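Local coordinates for dihydroxyacetone kinase (Citrobacter freundii, PDB 1UN8), which phosphorylates dihydroxyacetone with ATP to give dihydroxyacetone phosphate, a step of the oxidative route of glycerol fermentation, and works as a homodimer, at residues Pro492-Leu495 with Gln496-Phe499; Thr230-Ser233 with Ala234-Val237. All coordinates share one frame; numbering follows the deposited sequence.

Interaction 1 of 2, residues Pro492-Leu495 with Gln496-Phe499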
ATOM      1  N   PRO A 492     -14.471 -53.965  24.553  1.00 68.01           N
ATOM      2  CA  PRO A 492     -14.404 -54.194  23.105  1.00 68.46           C
ATOM      3  C   PRO A 492     -15.621 -54.837  22.463  1.00 69.07           C
ATOM      4  O   PRO A 492     -15.886 -54.641  21.275  1.00 70.08           O
ATOM      5  CB  PRO A 492     -13.170 -55.077  22.958  1.00 68.05           C
ATOM      6  CG  PRO A 492     -12.293 -54.596  24.048  1.00 68.90           C
ATOM      7  CD  PRO A 492     -13.254 -54.484  25.204  1.00 67.60           C
ATOM      8  N   LYS A 493     -16.363 -55.598  23.250  1.00 68.82           N
ATOM      9  CA  LYS A 493     -17.508 -56.314  22.731  1.00 69.06           C
ATOM     10  C   LYS A 493     -18.841 -55.900  23.351  1.00 67.74           C
ATOM     11  O   LYS A 493     -19.894 -56.349  22.907  1.00 68.05           O
ATOM     12  CB  LYS A 493     -17.238 -57.816  22.924  1.00 72.13           C
ATOM     13  CG  LYS A 493     -18.368 -58.775  22.587  1.00 76.28           C
ATOM     14  CD  LYS A 493     -17.961 -60.194  22.991  1.00 79.34           C
ATOM     15  CE  LYS A 493     -19.112 -61.201  22.909  1.00 80.39           C
ATOM     16  NZ  LYS A 493     -18.678 -62.564  23.341  1.00 79.95           N
ATOM     17  N   ASN A 494     -18.802 -55.043  24.366  1.00 66.05           N
ATOM     18  CA  ASN A 494     -20.035 -54.585  25.016  1.00 64.91           C
ATOM     19  C   ASN A 494     -20.685 -53.411  24.265  1.00 63.84           C
ATOM     20  O   ASN A 494     -20.478 -52.247  24.602  1.00 61.67           O
ATOM     21  CB  ASN A 494     -19.751 -54.158  26.455  1.00 64.38           C
ATOM     22  CG  ASN A 494     -21.014 -53.927  27.243  1.00 63.18           C
ATOM     23  OD1 ASN A 494     -22.050 -53.579  26.680  1.00 63.53           O
ATOM     24  ND2 ASN A 494     -20.937 -54.106  28.553  1.00 63.58           N
ATOM     25  N   LEU A 495     -21.487 -53.723  23.256  1.00 63.37           N
ATOM     26  CA  LEU A 495     -22.137 -52.689  22.466  1.00 62.91           C
ATOM     27  C   LEU A 495     -23.198 -51.914  23.232  1.00 62.28           C
ATOM     28  O   LEU A 495     -23.461 -50.755  22.922  1.00 62.26           O
ATOM     29  CB  LEU A 495     -22.740 -53.301  21.203  1.00 63.65           C
ATOM     30  CG  LEU A 495     -21.686 -53.706  20.168  1.00 64.39           C
ATOM     31  CD1 LEU A 495     -22.308 -54.578  19.087  1.00 65.41           C
ATOM     32  CD2 LEU A 495     -21.071 -52.445  19.568  1.00 64.15           C
ATOM     33  N   GLN A 496     -23.801 -52.543  24.232  1.00 60.90           N
ATOM     34  CA  GLN A 496     -24.823 -51.873  25.027  1.00 59.12           C
ATOM     35  C   GLN A 496     -24.196 -50.732  25.810  1.00 56.86           C
ATOM     36  O   GLN A 496     -24.769 -49.650  25.927  1.00 55.77           O
ATOM     37  CB  GLN A 496     -25.478 -52.864  25.989  1.00 60.26           C
ATOM     38  CG  GLN A 496     -26.497 -52.253  26.950  1.00 64.39           C
ATOM     39  CD  GLN A 496     -27.666 -51.572  26.239  1.00 67.81           C
ATOM     40  OE1 GLN A 496     -28.088 -50.469  26.616  1.00 67.90           O
ATOM     41  NE2 GLN A 496     -28.186 -52.223  25.191  1.00 67.76           N
ATOM     42  N   ALA A 497     -23.009 -50.982  26.349  1.00 55.09           N
ATOM     43  CA  ALA A 497     -22.302 -49.978  27.130  1.00 53.36           C
ATOM     44  C   ALA A 497     -21.930 -48.788  26.251  1.00 52.71           C
ATOM     45  O   ALA A 497     -22.105 -47.639  26.647  1.00 52.68           O
ATOM     46  CB  ALA A 497     -21.043 -50.587  27.746  1.00 53.30           C
ATOM     47  N   ALA A 498     -21.412 -49.078  25.061  1.00 50.10           N
ATOM     48  CA  ALA A 498     -21.011 -48.050  24.118  1.00 48.08           C
ATOM     49  C   ALA A 498     -22.189 -47.129  23.806  1.00 47.23           C
ATOM     50  O   ALA A 498     -22.066 -45.902  23.838  1.00 44.83           O
ATOM     51  CB  ALA A 498     -20.496 -48.701  22.833  1.00 49.87           C
ATOM     52  N   PHE A 499     -23.332 -47.729  23.500  1.00 45.78           N
ATOM     53  CA  PHE A 499     -24.521 -46.962  23.194  1.00 45.06           C
ATOM     54  C   PHE A 499     -24.895 -46.076  24.367  1.00 45.87           C
ATOM     55  O   PHE A 499     -25.098 -44.873  24.210  1.00 46.05           O
ATOM     56  CB  PHE A 499     -25.684 -47.886  22.875  1.00 44.88           C
ATOM     57  CG  PHE A 499     -27.019 -47.244  23.051  1.00 44.81           C
ATOM     58  CD1 PHE A 499     -27.354 -46.103  22.337  1.00 43.74           C
ATOM     59  CD2 PHE A 499     -27.938 -47.770  23.951  1.00 44.45           C
ATOM     60  CE1 PHE A 499     -28.587 -45.491  22.518  1.00 45.22           C
ATOM     61  CE2 PHE A 499     -29.174 -47.169  24.135  1.00 43.82           C
ATOM     62  CZ  PHE A 499     -29.500 -46.025  23.417  1.00 45.30           C
TER
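Gln496, the second residue of helix 495-511, brings its backbone N to 3.2 Å from OD1 of Asn494, whose side chain sits at the N-cap. The same oxygen lies 3.6 Å from Gln496 CB, but the rest of that glutamine turns off: its chain is bent at chi2 (60°), and OE1 ends in the ring plane at the edge of Phe499, one turn on. Ala497 receives the cap. Its N-H points at Asn494 OD1, 2.8 Å from N to O with an N-H...O angle of 156°, and it approaches from above the amide plane, well away from the usual lone-pair direction. Asn494 can reach it because CG stands anti to the backbone N (chi1 -169°), which carries the amide forward over the first turn. The methyl of Ala497 then rests against that amide, with CB 3.4 Å from Asn494 CG, while Asn494 ND2 is held by OE1 of Gln491 in the preceding loop. Ala498 N gives a long, weak bond to the backbone O of Asn494, and its buried methyl packs against Leu488 of helix 478-490 and Phe543 of helix 534-547. Phe499 N gives Leu495 O the next bond of this first turn, nearly straight at 3.1 Å, and its side chain touches Phe543 and Lys544. The side chain of Leu495 touches Ala547 and comes near the bound phospholipid, which Pro492 touches as well. Asn494 is in addition the centre of an inverse gamma turn, through a weak bond from Leu495 N to Lys493 O. A capping asparagine thus begins helix 495-511, one of the helices of the eight-helix barrel that encloses the lipid in the ATP-binding domain.

Interaction 2 of 2, residues Thr230-Ser233 with Ala234-Val237; sequences TQNS and AQVV
The side chains of Asn232 and Gln235 cross at about a right angle at the start of helix 233-247, their amide planes turned 36° from each other. Gln235 NE2 lies 3.4 Å from Asn232 CG and 3.5 Å from its CB, so the terminal amide of the glutamine lies across the base of the asparagine amide. Gln235 arrives there because CG leaves beside its own backbone N (chi1 -69°) and the chain beyond it is extended, heading back past the N-terminus of the helix. Its OE1 goes on to the methyl of Thr230, 3.6 Å from CG2, and those two side chains also cross almost squarely. A chi1 of 177° sets the amide of Asn232 across from its own N and brings OD1 to the N-H of Gln235, which it accepts at 2.9 Å, nearly straight and only modestly tilted from the carbonyl plane. This capping oxygen also lies 3.3 Å from Ala234 CB, so the alanine methyl flanks it. Asn7 of the second subunit holds Asn232 ND2 through its OD1, which fixes the rotation of the amide from its other end. The approach to the helix is itself tied down, since Thr230 OG1 accepts from Asn232 N at 3.1 Å. Val236 packs CG2 against the backbone O of Asn232, to which its N-H bonds at 2.9 Å, and Val237 N repeats the pattern with Ser233 O. The hydroxyl of Ser233 is hydrogen-bonded to Glu275 OE2 of helix 266-277. An ST turn running directly into an asparagine N-cap marks this junction between strand 226-228 and helix 233-247 of the DhaK domain, at a helix start where the two subunits of the dimer meet.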
ATOM      1  N   THR A 230     -16.190   1.988 -16.842  1.00 48.56           N
ATOM      2  CA  THR A 230     -15.960   0.663 -16.282  1.00 46.98           C
ATOM      3  C   THR A 230     -14.738   0.684 -15.381  1.00 47.65           C
ATOM      4  O   THR A 230     -13.963   1.643 -15.402  1.00 48.39           O
ATOM      5  CB  THR A 230     -15.730  -0.386 -17.387  1.00 46.75           C
ATOM      6  OG1 THR A 230     -15.642  -1.687 -16.794  1.00 44.98           O
ATOM      7  CG2 THR A 230     -14.442  -0.095 -18.160  1.00 44.77           C
ATOM      8  N   GLN A 231     -14.577  -0.371 -14.589  1.00 46.89           N
ATOM      9  CA  GLN A 231     -13.429  -0.501 -13.698  1.00 45.02           C
ATOM     10  C   GLN A 231     -12.624  -1.720 -14.115  1.00 45.54           C
ATOM     11  O   GLN A 231     -11.635  -2.075 -13.475  1.00 46.17           O
ATOM     12  CB  GLN A 231     -13.883  -0.657 -12.251  1.00 43.33           C
ATOM     13  CG  GLN A 231     -14.598   0.561 -11.705  1.00 42.36           C
ATOM     14  CD  GLN A 231     -14.876   0.439 -10.225  1.00 43.09           C
ATOM     15  OE1 GLN A 231     -14.530  -0.568  -9.603  1.00 43.99           O
ATOM     16  NE2 GLN A 231     -15.501   1.464  -9.648  1.00 43.02           N
ATOM     17  N   ASN A 232     -13.062  -2.357 -15.198  1.00 45.56           N
ATOM     18  CA  ASN A 232     -12.403  -3.537 -15.718  1.00 46.20           C
ATOM     19  C   ASN A 232     -10.915  -3.283 -15.935  1.00 45.81           C
ATOM     20  O   ASN A 232     -10.531  -2.412 -16.711  1.00 45.31           O
ATOM     21  CB  ASN A 232     -13.060  -3.963 -17.026  1.00 46.50           C
ATOM     22  CG  ASN A 232     -12.367  -5.153 -17.649  1.00 48.35           C
ATOM     23  OD1 ASN A 232     -11.266  -5.029 -18.198  1.00 48.16           O
ATOM     24  ND2 ASN A 232     -12.994  -6.323 -17.546  1.00 47.26           N
ATOM     25  N   SER A 233     -10.082  -4.063 -15.253  1.00 45.97           N
ATOM     26  CA  SER A 233      -8.633  -3.898 -15.342  1.00 46.35           C
ATOM     27  C   SER A 233      -8.053  -3.898 -16.760  1.00 45.30           C
ATOM     28  O   SER A 233      -7.217  -3.055 -17.091  1.00 43.36           O
ATOM     29  CB  SER A 233      -7.933  -4.966 -14.486  1.00 46.29           C
ATOM     30  OG  SER A 233      -8.313  -6.280 -14.874  1.00 47.65           O
ATOM     31  N   ALA A 234      -8.497  -4.822 -17.599  1.00 44.03           N
ATOM     32  CA  ALA A 234      -7.971  -4.888 -18.954  1.00 45.34           C
ATOM     33  C   ALA A 234      -8.346  -3.673 -19.800  1.00 46.39           C
ATOM     34  O   ALA A 234      -7.510  -3.095 -20.504  1.00 46.58           O
ATOM     35  CB  ALA A 234      -8.454  -6.151 -19.623  1.00 44.92           C
ATOM     36  N   GLN A 235      -9.610  -3.286 -19.733  1.00 46.56           N
ATOM     37  CA  GLN A 235     -10.075  -2.159 -20.500  1.00 48.11           C
ATOM     38  C   GLN A 235      -9.366  -0.907 -20.025  1.00 47.58           C
ATOM     39  O   GLN A 235      -8.822  -0.143 -20.826  1.00 48.81           O
ATOM     40  CB  GLN A 235     -11.594  -2.031 -20.364  1.00 51.83           C
ATOM     41  CG  GLN A 235     -12.344  -3.174 -21.061  1.00 55.69           C
ATOM     42  CD  GLN A 235     -13.835  -3.161 -20.795  1.00 58.90           C
ATOM     43  OE1 GLN A 235     -14.515  -2.167 -21.062  1.00 62.15           O
ATOM     44  NE2 GLN A 235     -14.359  -4.270 -20.273  1.00 59.02           N
ATOM     45  N   VAL A 236      -9.347  -0.706 -18.716  1.00 46.14           N
ATOM     46  CA  VAL A 236      -8.686   0.464 -18.159  1.00 43.47           C
ATOM     47  C   VAL A 236      -7.203   0.523 -18.530  1.00 43.05           C
ATOM     48  O   VAL A 236      -6.718   1.560 -18.964  1.00 44.19           O
ATOM     49  CB  VAL A 236      -8.836   0.508 -16.625  1.00 41.54           C
ATOM     50  CG1 VAL A 236      -8.057   1.683 -16.050  1.00 37.97           C
ATOM     51  CG2 VAL A 236     -10.310   0.621 -16.268  1.00 39.32           C
ATOM     52  N   VAL A 237      -6.481  -0.580 -18.382  1.00 41.36           N
ATOM     53  CA  VAL A 237      -5.068  -0.551 -18.717  1.00 42.49           C
ATOM     54  C   VAL A 237      -4.797  -0.353 -20.206  1.00 43.25           C
ATOM     55  O   VAL A 237      -3.875   0.378 -20.580  1.00 42.24           O
ATOM     56  CB  VAL A 237      -4.345  -1.823 -18.216  1.00 42.44           C
ATOM     57  CG1 VAL A 237      -2.942  -1.916 -18.805  1.00 41.50           C
ATOM     58  CG2 VAL A 237      -4.244  -1.775 -16.707  1.00 42.99           C
TER

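Overall arrangement
Both interactions are asparagine-capped helix starts, yet they belong to different halves of the chain: their centres are 66 Å apart and their nearest atoms about 57 Å, with no touch. Interaction 2 comes first in sequence, in the DhaK part, where strand 226-228 at the border of a six-stranded mixed sheet leads into helix 233-247. Interaction 1 follows in the DhaL part, where the loop after helix 478-490 enters helix 495-511 of the all-helical barrel. They share neither sheet nor helix. One borders the second subunit, the other lies near the bound phospholipid, so the same local motif starts one helix in the substrate-binding domain and one in the ATP-binding domain.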